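PDB 2VSE: mosquitocidal toxin from Lysinibacillus sphaericus, which kills mosquito larvae, probably by ADP-ribosylating host proteins with an enzymatic domain that is joined to ricin-B-like lectin domains likely to bind glycans. Local coordinates for residues Lys317-Ile322 with Tyr357-Lys362; Leu332-Asn337 with Asn372-Ser377; Tyr368-Leu373 with Gln404-Glu409; Pro376-Asp381 with Leu393-Glu398. All coordinates share one frame; numbering follows the deposited sequence.

Contact 1 of 4, residues Lys317-Ile322 with Tyr357-Lys362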
# COMPACT_ATOMS: atom_id res chain seq x y z
N LYS A 317 -30.94 -5.36 -32.20
CA LYS A 317 -31.09 -6.81 -32.20
C LYS A 317 -30.90 -7.41 -30.82
O LYS A 317 -31.11 -8.61 -30.63
CB LYS A 317 -30.07 -7.42 -33.16
CG LYS A 317 -30.04 -6.76 -34.52
CD LYS A 317 -28.79 -7.17 -35.30
CE LYS A 317 -29.01 -8.44 -36.10
NZ LYS A 317 -30.03 -8.27 -37.16
N ASN A 318 -30.49 -6.58 -29.87
CA ASN A 318 -30.10 -7.04 -28.54
C ASN A 318 -29.22 -8.31 -28.60
O ASN A 318 -29.51 -9.32 -27.95
CB ASN A 318 -31.35 -7.23 -27.65
CG ASN A 318 -30.99 -7.63 -26.21
OD1 ASN A 318 -29.95 -7.23 -25.67
ND2 ASN A 318 -31.85 -8.43 -25.60
N ALA A 319 -28.16 -8.23 -29.41
CA ALA A 319 -27.25 -9.35 -29.64
C ALA A 319 -25.88 -8.80 -30.02
O ALA A 319 -25.72 -7.60 -30.22
CB ALA A 319 -27.77 -10.26 -30.74
N TYR A 320 -24.89 -9.68 -30.12
CA TYR A 320 -23.51 -9.24 -30.25
C TYR A 320 -22.79 -9.91 -31.41
O TYR A 320 -23.05 -11.07 -31.73
CB TYR A 320 -22.72 -9.52 -28.96
CG TYR A 320 -23.30 -8.95 -27.68
CD1 TYR A 320 -22.70 -7.87 -27.05
CD2 TYR A 320 -24.42 -9.52 -27.08
CE1 TYR A 320 -23.20 -7.36 -25.86
CE2 TYR A 320 -24.93 -9.01 -25.90
CZ TYR A 320 -24.32 -7.93 -25.29
OH TYR A 320 -24.83 -7.42 -24.12
N LYS A 321 -21.86 -9.18 -32.01
CA LYS A 321 -20.88 -9.78 -32.90
C LYS A 321 -19.53 -9.91 -32.17
O LYS A 321 -19.20 -9.10 -31.30
CB LYS A 321 -20.76 -9.00 -34.21
CG LYS A 321 -21.95 -9.19 -35.13
CD LYS A 321 -21.95 -8.29 -36.37
CE LYS A 321 -22.06 -6.81 -36.01
NZ LYS A 321 -22.54 -6.02 -37.19
N ILE A 322 -18.79 -10.94 -32.52
CA ILE A 322 -17.58 -11.31 -31.81
C ILE A 322 -16.46 -11.47 -32.85
O ILE A 322 -16.42 -12.46 -33.62
CB ILE A 322 -17.83 -12.57 -30.95
CG1 ILE A 322 -19.07 -12.38 -30.06
CG2 ILE A 322 -16.60 -12.92 -30.14
CD1 ILE A 322 -19.59 -13.63 -29.35
N TYR A 357 -24.58 -13.56 -34.98
CA TYR A 357 -25.00 -12.79 -33.82
C TYR A 357 -25.30 -13.74 -32.68
O TYR A 357 -25.80 -14.85 -32.89
CB TYR A 357 -26.23 -11.94 -34.13
CG TYR A 357 -25.95 -10.69 -34.93
CD1 TYR A 357 -25.70 -9.47 -34.30
CD2 TYR A 357 -25.97 -10.72 -36.33
CE1 TYR A 357 -25.46 -8.31 -35.03
CE2 TYR A 357 -25.73 -9.56 -37.07
CZ TYR A 357 -25.48 -8.37 -36.42
OH TYR A 357 -25.24 -7.23 -37.13
N TRP A 358 -25.00 -13.28 -31.47
CA TRP A 358 -25.15 -14.09 -30.28
C TRP A 358 -25.81 -13.24 -29.23
O TRP A 358 -25.41 -12.10 -29.04
CB TRP A 358 -23.77 -14.56 -29.81
CG TRP A 358 -23.05 -15.33 -30.87
CD1 TRP A 358 -22.23 -14.82 -31.81
CD2 TRP A 358 -23.13 -16.74 -31.10
NE1 TRP A 358 -21.78 -15.82 -32.64
CE2 TRP A 358 -22.31 -17.01 -32.22
CE3 TRP A 358 -23.80 -17.80 -30.48
CZ2 TRP A 358 -22.15 -18.31 -32.74
CZ3 TRP A 358 -23.63 -19.08 -30.98
CH2 TRP A 358 -22.81 -19.33 -32.10
N THR A 359 -26.83 -13.77 -28.56
CA THR A 359 -27.33 -13.13 -27.35
C THR A 359 -26.49 -13.68 -26.20
O THR A 359 -26.08 -14.85 -26.21
CB THR A 359 -28.82 -13.38 -27.08
OG1 THR A 359 -29.05 -14.79 -26.94
CG2 THR A 359 -29.71 -12.81 -28.19
N ILE A 360 -26.23 -12.82 -25.23
CA ILE A 360 -25.37 -13.15 -24.10
C ILE A 360 -26.16 -12.94 -22.82
O ILE A 360 -26.46 -11.80 -22.45
CB ILE A 360 -24.11 -12.27 -24.12
CG1 ILE A 360 -23.33 -12.48 -25.43
CG2 ILE A 360 -23.24 -12.55 -22.90
CD1 ILE A 360 -22.00 -11.69 -25.55
N GLU A 361 -26.53 -14.04 -22.17
CA GLU A 361 -27.33 -14.02 -20.96
C GLU A 361 -26.52 -14.48 -19.75
O GLU A 361 -25.84 -15.50 -19.80
CB GLU A 361 -28.54 -14.94 -21.13
CG GLU A 361 -29.46 -14.55 -22.29
CD GLU A 361 -30.34 -15.70 -22.75
OE1 GLU A 361 -29.99 -16.88 -22.49
OE2 GLU A 361 -31.38 -15.44 -23.40
N LYS A 362 -26.58 -13.70 -18.67
CA LYS A 362 -25.93 -14.08 -17.41
C LYS A 362 -26.88 -14.91 -16.55
O LYS A 362 -28.07 -14.58 -16.45
CB LYS A 362 -25.48 -12.84 -16.64
CG LYS A 362 -24.36 -13.12 -15.63
CD LYS A 362 -23.90 -11.86 -14.90
CE LYS A 362 -25.05 -11.24 -14.10
NZ LYS A 362 -24.55 -10.22 -13.14
O HOH W 1 -28.06 -10.10 -25.86
O HOH W 2 -26.65 -8.91 -22.79
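The ring of Tyr-357 lies between two lysine chains of the 317-322 segment. Lys-317 crosses it at about a right angle and sets CE over the middle of one face, 3.5 Å from the ring centroid, a CH-pi contact. Bends at chi3 and chi4 curl this chain back, and its NZ stays above the same face in a cation-pi contact, 4.7 Å from the centroid, while bonding to Asn-354. On the opposite face Lys-321 runs alongside the tyrosine in the same direction, its CG over the rim of the ring and its NZ donating to Tyr-357 OH at 3.0 Å. That amine also forms a salt bridge with Glu-350.

Tyr-320 and Ile-360 also meet at about a right angle: Ile-360 CD1 sits over one face of the Tyr-320 ring, 3.8 Å from its centroid, and Trp-358 O lies at the ring edge. Ile-322 CD1 reaches Trp-358 CD1 at 3.8 Å. The backbones make a single antiparallel bridge, with Tyr-320 N to Trp-358 O at 2.7 Å and Trp-358 N returning to Tyr-320 O. Strands 319-322 and 358-362, both in a beta-trefoil family region, run 112° apart. A water joins Tyr-320 OH, which also bonds to Ile-268 N, to Ile-360 O. With a methylene chain on each face and an amine on its hydroxyl, the Tyr-357 ring should have little freedom to turn, and the two ammonium groups probably polarise it.

Contact 2 of 4, residues Leu332-Asn337 with Asn372-Ser377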
# COMPACT_ATOMS: atom_id res chain seq x y z
N LEU A 332 -16.82 -14.83 -35.06
CA LEU A 332 -17.24 -16.09 -34.47
C LEU A 332 -18.63 -16.43 -35.00
O LEU A 332 -19.60 -15.74 -34.70
CB LEU A 332 -17.25 -15.97 -32.95
CG LEU A 332 -17.32 -17.27 -32.15
CD1 LEU A 332 -16.57 -17.12 -30.85
CD2 LEU A 332 -18.76 -17.65 -31.90
N SER A 333 -18.70 -17.50 -35.79
CA SER A 333 -19.88 -17.81 -36.61
C SER A 333 -20.33 -19.27 -36.51
O SER A 333 -19.50 -20.17 -36.33
CB SER A 333 -19.58 -17.51 -38.08
OG SER A 333 -19.35 -16.14 -38.32
N TRP A 334 -21.64 -19.48 -36.64
CA TRP A 334 -22.21 -20.80 -36.91
C TRP A 334 -22.93 -20.74 -38.25
O TRP A 334 -23.90 -20.00 -38.40
CB TRP A 334 -23.18 -21.25 -35.80
CG TRP A 334 -23.94 -22.51 -36.14
CD1 TRP A 334 -23.41 -23.73 -36.46
CD2 TRP A 334 -25.37 -22.68 -36.19
NE1 TRP A 334 -24.40 -24.64 -36.71
CE2 TRP A 334 -25.62 -24.02 -36.55
CE3 TRP A 334 -26.46 -21.82 -35.97
CZ2 TRP A 334 -26.93 -24.54 -36.70
CZ3 TRP A 334 -27.76 -22.34 -36.11
CH2 TRP A 334 -27.98 -23.68 -36.48
N ASN A 335 -22.45 -21.51 -39.22
CA ASN A 335 -23.06 -21.52 -40.56
C ASN A 335 -24.36 -22.34 -40.57
O ASN A 335 -24.38 -23.55 -40.89
CB ASN A 335 -22.05 -22.00 -41.61
CG ASN A 335 -22.65 -22.12 -43.01
OD1 ASN A 335 -23.76 -21.63 -43.28
ND2 ASN A 335 -21.93 -22.80 -43.89
N SER A 336 -25.45 -21.66 -40.22
CA SER A 336 -26.79 -22.26 -40.24
C SER A 336 -27.31 -22.57 -41.65
O SER A 336 -28.35 -23.21 -41.80
CB SER A 336 -27.78 -21.36 -39.49
OG SER A 336 -27.99 -20.15 -40.19
N ASN A 337 -26.58 -22.11 -42.67
CA ASN A 337 -26.97 -22.36 -44.06
C ASN A 337 -26.17 -23.47 -44.73
O ASN A 337 -26.21 -23.64 -45.94
CB ASN A 337 -26.90 -21.07 -44.87
CG ASN A 337 -27.89 -20.04 -44.39
OD1 ASN A 337 -29.10 -20.30 -44.35
ND2 ASN A 337 -27.40 -18.86 -44.01
N ASN A 372 -27.18 -18.56 -30.32
CA ASN A 372 -27.20 -17.97 -31.66
C ASN A 372 -28.51 -17.25 -31.97
O ASN A 372 -29.60 -17.76 -31.70
CB ASN A 372 -26.91 -19.02 -32.72
CG ASN A 372 -26.63 -18.41 -34.07
OD1 ASN A 372 -27.54 -18.25 -34.89
ND2 ASN A 372 -25.37 -18.04 -34.31
N LEU A 373 -28.39 -16.06 -32.56
CA LEU A 373 -29.56 -15.23 -32.83
C LEU A 373 -30.49 -15.86 -33.86
O LEU A 373 -31.71 -15.78 -33.71
CB LEU A 373 -29.16 -13.81 -33.24
CG LEU A 373 -30.29 -12.77 -33.38
CD1 LEU A 373 -31.00 -12.50 -32.05
CD2 LEU A 373 -29.77 -11.47 -33.97
N SER A 374 -29.93 -16.50 -34.88
CA SER A 374 -30.75 -17.12 -35.94
C SER A 374 -31.53 -18.34 -35.45
O SER A 374 -32.58 -18.65 -35.99
CB SER A 374 -29.92 -17.45 -37.18
OG SER A 374 -29.11 -18.58 -36.95
N ASP A 375 -31.01 -19.01 -34.43
CA ASP A 375 -31.68 -20.14 -33.78
C ASP A 375 -31.34 -20.13 -32.28
O ASP A 375 -30.35 -20.73 -31.86
CB ASP A 375 -31.26 -21.46 -34.44
CG ASP A 375 -32.09 -22.64 -33.97
OD1 ASP A 375 -32.49 -22.65 -32.78
OD2 ASP A 375 -32.32 -23.56 -34.78
N PRO A 376 -32.17 -19.44 -31.47
CA PRO A 376 -31.86 -19.23 -30.05
C PRO A 376 -31.85 -20.51 -29.20
O PRO A 376 -31.42 -20.47 -28.04
CB PRO A 376 -32.95 -18.25 -29.59
CG PRO A 376 -34.05 -18.41 -30.55
CD PRO A 376 -33.43 -18.80 -31.87
N SER A 377 -32.27 -21.63 -29.78
CA SER A 377 -32.17 -22.94 -29.13
C SER A 377 -30.75 -23.51 -29.17
O SER A 377 -30.45 -24.51 -28.51
CB SER A 377 -33.13 -23.93 -29.78
OG SER A 377 -32.58 -24.43 -30.98
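Trp-334 meets Asn-372 and Asp-375 through van der Waals contact, and the six-membered part of its indole does most of the touching. Trp-334 CE3 comes to 3.9 Å from Asn-372 OD1, which lies at the ring edge and in its plane; the amide itself is turned 83° from the indole. Further round, Trp-334 CZ3 rests 4.0 Å from Asp-375 CB. With CG anti to the backbone N (chi1 172°), the indole reaches across to the 372-377 loop, and its NE1 donates to Glu-342 O.

Both segments lie in the first ricin-B-like lectin region, a beta-trefoil family, where the end of strand 331-333 runs beside the loop that links strands 368-372 and 379-382.

No hydrogen bond crosses between the segments; several close turns inside each one. Asn-372 OD1 takes two donors from one residue: Ser-374 OG at 2.6 Å, nearly in line with the C=O bond, and Ser-374 N, which stands above the amide plane and closes an Asx turn. Asp-375 OD1 likewise takes OG and N of Ser-377 in an Asx turn, but here the hydroxyl comes on the syn side and the N-H nearly in line with the C-O bond. A third Asx turn runs from Asn-335 OD1 to Asn-337 N. Ser-336 OG and Ser-374 OG stay 3.8 Å apart, the former bonded to Asn-355 ND2.

Contact 3 of 4, residues Tyr368-Leu373 with Gln404-Glu409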
# COMPACT_ATOMS: atom_id res chain seq x y z
N TYR A 368 -21.86 -16.72 -18.18
CA TYR A 368 -22.59 -16.34 -19.39
C TYR A 368 -22.85 -17.50 -20.33
O TYR A 368 -21.98 -18.35 -20.53
CB TYR A 368 -21.83 -15.24 -20.16
CG TYR A 368 -21.71 -13.96 -19.38
CD1 TYR A 368 -22.70 -12.98 -19.45
CD2 TYR A 368 -20.62 -13.73 -18.54
CE1 TYR A 368 -22.60 -11.80 -18.73
CE2 TYR A 368 -20.51 -12.56 -17.82
CZ TYR A 368 -21.50 -11.60 -17.92
OH TYR A 368 -21.40 -10.43 -17.18
N LYS A 369 -24.05 -17.53 -20.90
CA LYS A 369 -24.41 -18.46 -21.97
C LYS A 369 -24.53 -17.70 -23.29
O LYS A 369 -25.11 -16.60 -23.33
CB LYS A 369 -25.72 -19.20 -21.67
CG LYS A 369 -25.86 -19.76 -20.24
CD LYS A 369 -25.37 -21.20 -20.09
CE LYS A 369 -26.45 -22.22 -20.46
NZ LYS A 369 -26.28 -23.52 -19.74
N PHE A 370 -23.98 -18.27 -24.35
CA PHE A 370 -24.11 -17.70 -25.68
C PHE A 370 -25.12 -18.54 -26.45
O PHE A 370 -24.97 -19.76 -26.55
CB PHE A 370 -22.78 -17.76 -26.43
CG PHE A 370 -21.70 -16.88 -25.86
CD1 PHE A 370 -21.39 -15.67 -26.47
CD2 PHE A 370 -20.96 -17.28 -24.76
CE1 PHE A 370 -20.39 -14.86 -25.97
CE2 PHE A 370 -19.95 -16.47 -24.24
CZ PHE A 370 -19.67 -15.26 -24.85
N ARG A 371 -26.16 -17.90 -26.99
CA ARG A 371 -27.07 -18.58 -27.89
C ARG A 371 -27.24 -17.82 -29.21
O ARG A 371 -27.38 -16.60 -29.23
CB ARG A 371 -28.40 -18.95 -27.20
CG ARG A 371 -29.40 -17.82 -26.94
CD ARG A 371 -30.20 -18.04 -25.63
NE ARG A 371 -31.01 -19.26 -25.63
CZ ARG A 371 -31.46 -19.87 -24.54
NH1 ARG A 371 -31.17 -19.39 -23.33
NH2 ARG A 371 -32.18 -20.98 -24.64
N ASN A 372 -27.18 -18.56 -30.32
CA ASN A 372 -27.20 -17.97 -31.66
C ASN A 372 -28.51 -17.25 -31.97
O ASN A 372 -29.60 -17.76 -31.70
CB ASN A 372 -26.91 -19.02 -32.72
CG ASN A 372 -26.63 -18.41 -34.07
OD1 ASN A 372 -27.54 -18.25 -34.89
ND2 ASN A 372 -25.37 -18.04 -34.31
N LEU A 373 -28.39 -16.06 -32.56
CA LEU A 373 -29.56 -15.23 -32.83
C LEU A 373 -30.49 -15.86 -33.86
O LEU A 373 -31.71 -15.78 -33.71
CB LEU A 373 -29.16 -13.81 -33.24
CG LEU A 373 -30.29 -12.77 -33.38
CD1 LEU A 373 -31.00 -12.50 -32.05
CD2 LEU A 373 -29.77 -11.47 -33.97
N GLN A 404 -21.08 -25.40 -21.34
CA GLN A 404 -21.75 -24.32 -22.07
C GLN A 404 -21.86 -23.02 -21.24
O GLN A 404 -22.52 -22.06 -21.63
CB GLN A 404 -23.10 -24.75 -22.70
CG GLN A 404 -24.21 -25.15 -21.74
CD GLN A 404 -25.48 -25.65 -22.44
OE1 GLN A 404 -26.60 -25.33 -22.02
NE2 GLN A 404 -25.31 -26.45 -23.49
N GLU A 405 -21.17 -23.01 -20.10
CA GLU A 405 -21.06 -21.80 -19.28
C GLU A 405 -19.68 -21.16 -19.48
O GLU A 405 -18.66 -21.86 -19.54
CB GLU A 405 -21.36 -22.09 -17.80
CG GLU A 405 -22.82 -22.49 -17.52
CD GLU A 405 -23.20 -22.48 -16.03
OE1 GLU A 405 -23.69 -23.51 -15.53
OE2 GLU A 405 -23.02 -21.44 -15.36
N TRP A 406 -19.66 -19.83 -19.60
CA TRP A 406 -18.43 -19.11 -19.92
C TRP A 406 -18.20 -17.88 -19.04
O TRP A 406 -19.16 -17.28 -18.53
CB TRP A 406 -18.43 -18.65 -21.38
CG TRP A 406 -18.67 -19.76 -22.37
CD1 TRP A 406 -19.88 -20.25 -22.77
CD2 TRP A 406 -17.68 -20.49 -23.09
NE1 TRP A 406 -19.70 -21.25 -23.69
CE2 TRP A 406 -18.35 -21.42 -23.90
CE3 TRP A 406 -16.28 -20.45 -23.12
CZ2 TRP A 406 -17.68 -22.30 -24.75
CZ3 TRP A 406 -15.61 -21.34 -23.96
CH2 TRP A 406 -16.31 -22.25 -24.76
N LEU A 407 -16.93 -17.50 -18.90
CA LEU A 407 -16.54 -16.22 -18.32
C LEU A 407 -16.12 -15.27 -19.44
O LEU A 407 -15.38 -15.65 -20.35
CB LEU A 407 -15.39 -16.39 -17.34
CG LEU A 407 -15.61 -17.14 -16.02
CD1 LEU A 407 -14.28 -17.50 -15.42
CD2 LEU A 407 -16.41 -16.31 -15.03
N ILE A 408 -16.61 -14.04 -19.38
CA ILE A 408 -16.20 -13.00 -20.30
C ILE A 408 -15.28 -12.06 -19.53
O ILE A 408 -15.74 -11.23 -18.75
CB ILE A 408 -17.40 -12.23 -20.88
CG1 ILE A 408 -18.34 -13.20 -21.61
CG2 ILE A 408 -16.92 -11.13 -21.85
CD1 ILE A 408 -19.65 -12.61 -22.04
N GLU A 409 -13.97 -12.22 -19.74
CA GLU A 409 -12.97 -11.52 -18.96
C GLU A 409 -12.32 -10.37 -19.74
O GLU A 409 -11.82 -10.57 -20.84
CB GLU A 409 -11.89 -12.49 -18.45
CG GLU A 409 -10.86 -11.82 -17.56
CD GLU A 409 -9.74 -12.74 -17.09
OE1 GLU A 409 -10.03 -13.86 -16.58
OE2 GLU A 409 -8.56 -12.33 -17.20
O HOH W 3 -22.83 -20.53 -24.01
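Gln-404 OE1 accepts two donors: Lys-369 NZ at 2.9 Å, in the amide plane and on a lone pair, and the backbone N of Asn-399. The lysine gets there by bending at chi2 and chi3, which folds its chain over the backbone of Gln-404. On the way, Lys-369 CD passes 3.8 Å from Glu-405 CG. The carboxylate of Glu-405 turns elsewhere, its OE2 accepting from Asn-363 ND2.

The backbones share one antiparallel, hydrogen-bonded pair. Tyr-368 N donates to Trp-406 O at 2.8 Å in an almost straight bond, 171° at the hydrogen, and Trp-406 N returns to Tyr-368 O along a more bent path. A water then receives the N-H of Phe-370 and donates to Gln-404 O, bridging the chains where they have begun to part.

On the apolar side, Phe-370 turns its edge to the face of the Trp-406 five-membered ring in a T-shaped pair, with planes 84° apart and centroids 5.4 Å apart. Ile-408 fits beside both tyrosine and phenylalanine: its CD1 lies over one face of the Tyr-368 ring, 3.9 Å from the centroid, and the same methyl is 3.9 Å from Phe-370 CZ.

Strand 368-372 pairs along its length with 358-362 and here meets 406-409 at 100°. Strand 271-277, the antiparallel neighbour of 406-410, sends Ile-275 against both Phe-370 and Trp-406, while Leu-380 of strand 379-382 packs on Phe-370 and accepts the indole N-H through its carbonyl.

Contact 4 of 4, residues Pro376-Asp381 with Leu393-Glu398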
# COMPACT_ATOMS: atom_id res chain seq x y z
N PRO A 376 -32.17 -19.44 -31.47
CA PRO A 376 -31.86 -19.23 -30.05
C PRO A 376 -31.85 -20.51 -29.20
O PRO A 376 -31.42 -20.47 -28.04
CB PRO A 376 -32.95 -18.25 -29.59
CG PRO A 376 -34.05 -18.41 -30.55
CD PRO A 376 -33.43 -18.80 -31.87
N SER A 377 -32.27 -21.63 -29.78
CA SER A 377 -32.17 -22.94 -29.13
C SER A 377 -30.75 -23.51 -29.17
O SER A 377 -30.45 -24.51 -28.51
CB SER A 377 -33.13 -23.93 -29.78
OG SER A 377 -32.58 -24.43 -30.98
N LYS A 378 -29.88 -22.88 -29.97
CA LYS A 378 -28.52 -23.35 -30.18
C LYS A 378 -27.51 -22.59 -29.31
O LYS A 378 -27.24 -21.40 -29.51
CB LYS A 378 -28.14 -23.29 -31.66
CG LYS A 378 -28.95 -24.24 -32.59
CD LYS A 378 -28.88 -25.70 -32.13
CE LYS A 378 -29.89 -26.58 -32.88
NZ LYS A 378 -29.36 -27.05 -34.18
N ILE A 379 -26.95 -23.30 -28.33
CA ILE A 379 -26.07 -22.71 -27.32
C ILE A 379 -24.59 -23.07 -27.54
O ILE A 379 -24.26 -24.21 -27.88
CB ILE A 379 -26.56 -23.08 -25.89
CG1 ILE A 379 -27.88 -22.37 -25.60
CG2 ILE A 379 -25.55 -22.69 -24.83
CD1 ILE A 379 -28.98 -23.28 -25.05
N LEU A 380 -23.73 -22.07 -27.36
CA LEU A 380 -22.29 -22.21 -27.54
C LEU A 380 -21.69 -23.15 -26.49
O LEU A 380 -21.86 -22.93 -25.29
CB LEU A 380 -21.62 -20.84 -27.46
CG LEU A 380 -20.17 -20.74 -27.91
CD1 LEU A 380 -20.01 -21.03 -29.41
CD2 LEU A 380 -19.63 -19.36 -27.58
N ASP A 381 -20.98 -24.17 -26.96
CA ASP A 381 -20.56 -25.30 -26.14
C ASP A 381 -19.25 -25.89 -26.69
O ASP A 381 -18.81 -25.53 -27.78
CB ASP A 381 -21.67 -26.36 -26.16
CG ASP A 381 -21.69 -27.25 -24.91
OD1 ASP A 381 -20.77 -27.16 -24.07
OD2 ASP A 381 -22.65 -28.04 -24.77
N LEU A 393 -15.25 -25.87 -30.84
CA LEU A 393 -16.44 -25.23 -30.31
C LEU A 393 -17.61 -25.61 -31.18
O LEU A 393 -17.51 -25.57 -32.41
CB LEU A 393 -16.28 -23.71 -30.26
CG LEU A 393 -15.89 -23.13 -28.90
CD1 LEU A 393 -14.42 -23.35 -28.58
CD2 LEU A 393 -16.24 -21.66 -28.87
N VAL A 394 -18.71 -26.01 -30.55
CA VAL A 394 -19.92 -26.40 -31.26
C VAL A 394 -21.13 -25.63 -30.77
O VAL A 394 -21.06 -24.87 -29.80
CB VAL A 394 -20.24 -27.92 -31.13
CG1 VAL A 394 -19.14 -28.78 -31.74
CG2 VAL A 394 -20.50 -28.31 -29.67
N VAL A 395 -22.24 -25.84 -31.45
CA VAL A 395 -23.52 -25.38 -30.97
C VAL A 395 -24.29 -26.63 -30.53
O VAL A 395 -24.17 -27.69 -31.15
CB VAL A 395 -24.23 -24.54 -32.07
CG1 VAL A 395 -25.30 -25.33 -32.79
CG2 VAL A 395 -24.78 -23.24 -31.49
N SER A 396 -25.03 -26.53 -29.42
CA SER A 396 -25.80 -27.66 -28.90
C SER A 396 -27.01 -27.20 -28.09
O SER A 396 -27.09 -26.04 -27.67
CB SER A 396 -24.93 -28.60 -28.07
OG SER A 396 -24.86 -28.19 -26.71
N SER A 397 -27.95 -28.11 -27.87
CA SER A 397 -29.15 -27.79 -27.10
C SER A 397 -28.80 -27.65 -25.62
O SER A 397 -27.78 -28.17 -25.16
CB SER A 397 -30.27 -28.82 -27.33
OG SER A 397 -29.90 -30.12 -26.89
N GLU A 398 -29.67 -26.96 -24.88
CA GLU A 398 -29.42 -26.59 -23.48
C GLU A 398 -29.13 -27.77 -22.55
O GLU A 398 -29.87 -28.77 -22.52
CB GLU A 398 -30.57 -25.74 -22.93
CG GLU A 398 -30.22 -25.06 -21.60
CD GLU A 398 -30.73 -23.64 -21.51
OE1 GLU A 398 -29.97 -22.78 -21.02
OE2 GLU A 398 -31.87 -23.36 -21.93
O HOH W 4 -31.49 -25.49 -26.20
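Four backbone hydrogen bonds join Ile-379 and Asp-381 to Ser-396 and Val-394, so each of these residues has both its N-H and its carbonyl engaged. Ile-379 N to Ser-396 O measures 2.8 Å, Val-394 N to Asp-381 O likewise 2.8 Å, and the return bonds are much the same length. Between the two hydrogen-bonded pairs lies the non-hydrogen-bonded pair Leu-380 and Val-395. The outward polar groups of Leu-380 are used by other strands: its N-H pairs with Phe-370, its carbonyl with Trp-406 NE1.

Asp-381 and Ser-396 stand on the same face of this beta hairpin. The serine hydroxyl donates to Asp-381 OD2 at 2.9 Å, meeting the anti lone pair, the one away from OD1; Gln-404 NE2 adds a weak bond to OD2, and OD1 accepts from Ser-403 OG. Toward the open end, where the chains separate, a water donates to Ser-377 O and accepts from Glu-398 N, each at 2.7 Å.

The apolar contacts are few. Lys-378 lays its CB 3.4 Å from Val-395 CG2 and sends NZ on to Gln-343. Ile-379 CD1 lies against Glu-398 CB at 3.6 Å, and Leu-380 CD1 meets Leu-393 CD2. With donors on both carboxylate oxygens, Asp-381 probably stays ionised despite its burial, and its carboxylate ties the hairpin to the 403-404 chain.

How the contacts relate
All four contacts belong to the first ricin-B-like region, a beta-trefoil, 36 to 48 Å from the centre of the chain. Strand 368-372 connects them: it pairs with 358-362 of contact 1, supplies contact 3, and passes into the loop of contact 2 and then the hairpin of contact 4. Contacts 1 and 3 have centres about 9 Å apart and are bridged by the Glu-361 to Arg-371 salt bridge; contacts 2 and 4 are also about 9 Å apart, with Trp-334 packing on Val-395 and Lys-378. Contacts 3 and 4, about 10 Å apart between centres, are joined by a probable hydrogen bond from Arg-371 NE to Pro-376 O at 2.7 Å.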